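Local coordinates for Poly(A) ribonuclease POP2 (Saccharomyces cerevisiae, PDB 1UOC), which degrades the poly(A) tails of mRNA from the 3' end as a metal-dependent nuclease subunit of the CCR4-NOT deadenylase complex, represented here by its RNase domain, at residues His267-Pro270 and Asn271-Phe275; Phe139-Ser142 and Gln143-Asp147. All blocks are in the same frame, centred on the assembly; numbering follows the deposited sequence.

Contact 1 (His267-Pro270 and Asn271-Phe275); sequences HKFP and NGTDF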
loop_
_atom_site.group_PDB
_atom_site.type_symbol
_atom_site.label_atom_id
_atom_site.label_comp_id
_atom_site.label_asym_id
_atom_site.label_seq_id
_atom_site.Cartn_x
_atom_site.Cartn_y
_atom_site.Cartn_z
ATOM N N HIS A 267 13.276 11.315 11.472
ATOM C CA HIS A 267 13.299 11.283 10.017
ATOM C C HIS A 267 14.680 11.399 9.370
ATOM O O HIS A 267 14.804 11.900 8.252
ATOM C CB HIS A 267 12.356 12.357 9.453
ATOM C CG HIS A 267 12.958 13.726 9.385
ATOM N ND1 HIS A 267 13.159 14.517 10.497
ATOM C CD2 HIS A 267 13.432 14.433 8.333
ATOM C CE1 HIS A 267 13.734 15.649 10.132
ATOM N NE2 HIS A 267 13.912 15.623 8.823
ATOM N N LYS A 268 15.712 10.912 10.053
ATOM C CA LYS A 268 17.068 10.976 9.512
ATOM C C LYS A 268 17.684 9.600 9.302
ATOM O O LYS A 268 17.380 8.648 10.026
ATOM C CB LYS A 268 17.986 11.767 10.446
ATOM C CG LYS A 268 17.522 13.171 10.768
ATOM C CD LYS A 268 17.527 14.052 9.541
ATOM C CE LYS A 268 17.204 15.488 9.906
ATOM N NZ LYS A 268 17.201 16.375 8.707
ATOM N N PHE A 269 18.546 9.496 8.299
ATOM C CA PHE A 269 19.235 8.244 8.038
ATOM C C PHE A 269 20.415 8.220 9.010
ATOM O O PHE A 269 20.770 9.253 9.593
ATOM C CB PHE A 269 19.740 8.176 6.588
ATOM C CG PHE A 269 18.653 7.941 5.573
ATOM C CD1 PHE A 269 18.191 8.981 4.771
ATOM C CD2 PHE A 269 18.066 6.682 5.442
ATOM C CE1 PHE A 269 17.155 8.774 3.853
ATOM C CE2 PHE A 269 17.025 6.463 4.526
ATOM C CZ PHE A 269 16.573 7.511 3.733
ATOM N N PRO A 270 21.027 7.045 9.215
ATOM C CA PRO A 270 22.164 6.932 10.131
ATOM C C PRO A 270 23.288 7.954 9.920
ATOM O O PRO A 270 24.144 8.115 10.790
ATOM C CB PRO A 270 22.631 5.497 9.907
ATOM C CG PRO A 270 21.334 4.785 9.683
ATOM C CD PRO A 270 20.618 5.713 8.726
ATOM N N ASN A 271 23.291 8.649 8.784
ATOM C CA ASN A 271 24.347 9.622 8.521
ATOM C C ASN A 271 23.877 11.074 8.540
ATOM O O ASN A 271 24.560 11.956 8.015
ATOM C CB ASN A 271 25.019 9.316 7.180
ATOM C CG ASN A 271 24.226 9.827 5.991
ATOM O OD1 ASN A 271 23.013 9.627 5.900
ATOM N ND2 ASN A 271 24.915 10.484 5.065
ATOM N N GLY A 272 22.716 11.322 9.142
ATOM C CA GLY A 272 22.201 12.679 9.217
ATOM C C GLY A 272 21.293 13.103 8.073
ATOM O O GLY A 272 20.476 14.014 8.236
ATOM N N THR A 273 21.440 12.461 6.914
ATOM C CA THR A 273 20.616 12.774 5.747
ATOM C C THR A 273 19.129 12.629 6.080
ATOM O O THR A 273 18.744 11.789 6.888
ATOM C CB THR A 273 20.957 11.838 4.560
ATOM O OG1 THR A 273 22.265 12.148 4.066
ATOM C CG2 THR A 273 19.945 12.001 3.435
ATOM N N ASP A 274 18.305 13.461 5.456
ATOM C CA ASP A 274 16.859 13.438 5.664
ATOM C C ASP A 274 16.198 12.383 4.767
ATOM O O ASP A 274 16.630 12.165 3.634
ATOM C CB ASP A 274 16.288 14.824 5.358
ATOM C CG ASP A 274 14.807 14.945 5.690
ATOM O OD1 ASP A 274 14.440 15.938 6.351
ATOM O OD2 ASP A 274 14.007 14.073 5.285
ATOM N N PHE A 275 15.162 11.724 5.288
ATOM C CA PHE A 275 14.421 10.701 4.538
ATOM C C PHE A 275 13.907 11.259 3.212
ATOM O O PHE A 275 13.877 10.557 2.202
ATOM C CB PHE A 275 13.205 10.203 5.339
ATOM C CG PHE A 275 13.521 9.173 6.397
ATOM C CD1 PHE A 275 12.506 8.693 7.225
ATOM C CD2 PHE A 275 14.811 8.683 6.571
ATOM C CE1 PHE A 275 12.771 7.743 8.208
ATOM C CE2 PHE A 275 15.086 7.733 7.554
ATOM C CZ PHE A 275 14.060 7.266 8.372
#
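Phe269 and Phe275 both carry CG opposite the carbonyl carbon and beside the backbone N (chi1 -74° and -81°), which brings their rings together in a T-shaped stack. The edge of Phe275 meets the face of Phe269, with CD2 of Phe275 over the ring centre, 3.5 Å from CZ of Phe269, and the planes turned 59° apart. One face of the Phe275 ring is filled by backbone: CA of His267 makes a CH-pi contact, 4.1 Å from the ring centroid. Two backbone bonds hold the arms of the loop together, Phe269 N to Thr273 O at 2.7 Å and Phe275 N to His267 O at 3.0 Å. The bent chain of Lys268 passes CD over Gly272 O (3.2 Å). Phe269 also packs on Val203, Ile206 and Ile207 of helix 200-207. At the bend Gly272 N donates to Phe269 O (2.9 Å), and Gly272 takes a backbone conformation in which any side chain would run into the carbonyl O of Asn271. This is a short hairpin with a type I turn, Phe269 to Gly272, and a G1 bulge at Gly272, its arms joined by a single bridge, the non-hydrogen-bonded pair Lys268 and Asp274.

Contact 2 (Phe139-Ser142 and Gln143-Asp147); sequences FEFS and QLLMD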
loop_
_atom_site.group_PDB
_atom_site.type_symbol
_atom_site.label_atom_id
_atom_site.label_comp_id
_atom_site.label_asym_id
_atom_site.label_seq_id
_atom_site.Cartn_x
_atom_site.Cartn_y
_atom_site.Cartn_z
ATOM N N PHE A 139 -13.499 -0.392 -11.401
ATOM C CA PHE A 139 -13.586 0.938 -12.010
ATOM C C PHE A 139 -14.272 1.923 -11.052
ATOM O O PHE A 139 -13.849 3.072 -10.916
ATOM C CB PHE A 139 -14.369 0.911 -13.327
ATOM C CG PHE A 139 -14.566 2.280 -13.927
ATOM C CD1 PHE A 139 -13.497 2.956 -14.510
ATOM C CD2 PHE A 139 -15.799 2.931 -13.840
ATOM C CE1 PHE A 139 -13.649 4.261 -14.996
ATOM C CE2 PHE A 139 -15.959 4.243 -14.325
ATOM C CZ PHE A 139 -14.884 4.903 -14.898
ATOM N N GLU A 140 -15.336 1.465 -10.402
ATOM C CA GLU A 140 -16.087 2.286 -9.460
ATOM C C GLU A 140 -15.173 2.718 -8.327
ATOM O O GLU A 140 -15.231 3.860 -7.869
ATOM C CB GLU A 140 -17.262 1.485 -8.898
ATOM C CG GLU A 140 -18.568 2.249 -8.840
ATOM C CD GLU A 140 -19.750 1.367 -8.455
ATOM O OE1 GLU A 140 -20.020 0.379 -9.176
ATOM O OE2 GLU A 140 -20.411 1.664 -7.433
ATOM N N PHE A 141 -14.332 1.783 -7.881
ATOM C CA PHE A 141 -13.380 2.037 -6.808
ATOM C C PHE A 141 -12.369 3.084 -7.240
ATOM O O PHE A 141 -12.110 4.036 -6.507
ATOM C CB PHE A 141 -12.630 0.750 -6.427
ATOM C CG PHE A 141 -11.453 0.978 -5.503
ATOM C CD1 PHE A 141 -11.633 1.046 -4.119
ATOM C CD2 PHE A 141 -10.172 1.187 -6.024
ATOM C CE1 PHE A 141 -10.560 1.321 -3.267
ATOM C CE2 PHE A 141 -9.095 1.461 -5.185
ATOM C CZ PHE A 141 -9.295 1.531 -3.797
ATOM N N SER A 142 -11.801 2.913 -8.433
ATOM C CA SER A 142 -10.793 3.848 -8.915
ATOM C C SER A 142 -11.379 5.248 -9.047
ATOM O O SER A 142 -10.707 6.237 -8.769
ATOM C CB SER A 142 -10.207 3.374 -10.257
ATOM O OG SER A 142 -10.961 3.836 -11.364
ATOM N N GLN A 143 -12.635 5.334 -9.462
ATOM C CA GLN A 143 -13.275 6.632 -9.615
ATOM C C GLN A 143 -13.385 7.304 -8.241
ATOM O O GLN A 143 -13.103 8.486 -8.101
ATOM C CB GLN A 143 -14.659 6.468 -10.247
ATOM C CG GLN A 143 -15.271 7.776 -10.735
ATOM C CD GLN A 143 -14.433 8.455 -11.814
ATOM O OE1 GLN A 143 -14.112 7.849 -12.846
ATOM N NE2 GLN A 143 -14.080 9.720 -11.582
ATOM N N LEU A 144 -13.791 6.546 -7.225
ATOM C CA LEU A 144 -13.902 7.098 -5.882
ATOM C C LEU A 144 -12.525 7.534 -5.349
ATOM O O LEU A 144 -12.411 8.517 -4.600
ATOM C CB LEU A 144 -14.533 6.069 -4.948
ATOM C CG LEU A 144 -16.050 5.895 -5.101
ATOM C CD1 LEU A 144 -16.589 4.820 -4.146
ATOM C CD2 LEU A 144 -16.714 7.222 -4.811
ATOM N N LEU A 145 -11.484 6.812 -5.749
ATOM C CA LEU A 145 -10.126 7.123 -5.319
ATOM C C LEU A 145 -9.651 8.421 -5.956
ATOM O O LEU A 145 -8.972 9.221 -5.321
ATOM C CB LEU A 145 -9.172 5.995 -5.703
ATOM C CG LEU A 145 -7.726 6.215 -5.265
ATOM C CD1 LEU A 145 -7.686 6.420 -3.760
ATOM C CD2 LEU A 145 -6.860 5.028 -5.656
ATOM N N MET A 146 -10.015 8.619 -7.217
ATOM C CA MET A 146 -9.628 9.821 -7.945
ATOM C C MET A 146 -10.158 11.086 -7.298
ATOM O O MET A 146 -9.440 12.085 -7.190
ATOM C CB MET A 146 -10.132 9.765 -9.387
ATOM C CG MET A 146 -9.074 9.358 -10.409
ATOM S SD MET A 146 -7.643 10.475 -10.408
ATOM C CE MET A 146 -8.458 12.050 -10.795
ATOM N N ASP A 147 -11.410 11.032 -6.851
ATOM C CA ASP A 147 -12.059 12.191 -6.236
ATOM C C ASP A 147 -11.997 12.237 -4.706
ATOM O O ASP A 147 -12.573 13.128 -4.080
ATOM C CB ASP A 147 -13.531 12.257 -6.676
ATOM C CG ASP A 147 -13.698 12.178 -8.194
ATOM O OD1 ASP A 147 -12.979 12.905 -8.922
ATOM O OD2 ASP A 147 -14.555 11.390 -8.661
#
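Successive i to i+4 bonds carry the backbone from Phe139-Ser142 into Gln143-Asp147, with Gln143 N, Leu144 N, Leu145 N and Met146 N donating to the carbonyls of Phe139, Glu140, Phe141 and Ser142. This is the alpha-helix 138-146 of the RNase D-like (DEDD) nuclease domain. Phe139 O is gripped twice, by Gln143 N at 3.0 Å and by Ser142 OG, and both donors reach it from the same face of the carbonyl plane. The Ser142 hydroxyl gets there because OG sits between the backbone N and the carbonyl carbon (chi1 88°), turned back along the helix. With an alanine here, Phe139 O would probably keep just the Gln143 amide of these two donors, and the side-chain tie back to the preceding turn would be lost. On the exposed flank Phe139 and Gln143 run side by side, ring and amide planes 60° apart, with CZ of Phe139 3.7 Å from OE1 of Gln143. Phe141 and Leu145 form a buried apolar patch: CE2 of Phe141 lies 4.2 Å from CD2 of Leu145, and the Phe141 ring meets Phe102 and Phe104 edge-to-face while Leu145 packs on Leu170 of helix 165-174. Leu144 faces helix 24-34, its CG 3.5 Å from Glu140 O; OE2 of Glu140 bonds to Tyr25 OH of helix 24-34. The side chain of Leu145 is about 10 Å from that of Asp166, a predicted ligand of the catalytic metal. Toward the C-terminal end, the chain of Gln143 bends at chi2 (61°) and NE2 gives a weak, nearly straight bond to OD2 of Asp147, 3.4 Å long.

From the N terminus the chain first builds most of the mixed sheet, then reaches contact 2 on helix 138-146, just ahead of strand 157-160. That contact spans turns of one helix, closes no loop, and ties the helix to helices 24-34 and 165-174. The chain then runs through the remaining strands and helices to helix 247-264, after which contact 1 closes a tight loop that rests on helix 200-207. The two are in series and neither nest nor cross. The centres of contact 1 and contact 2 are about 36 Å apart, on opposite sides of the chain's centre, and their nearest atoms are about 23 Å apart. Contact 1 lies away from the annotated sites.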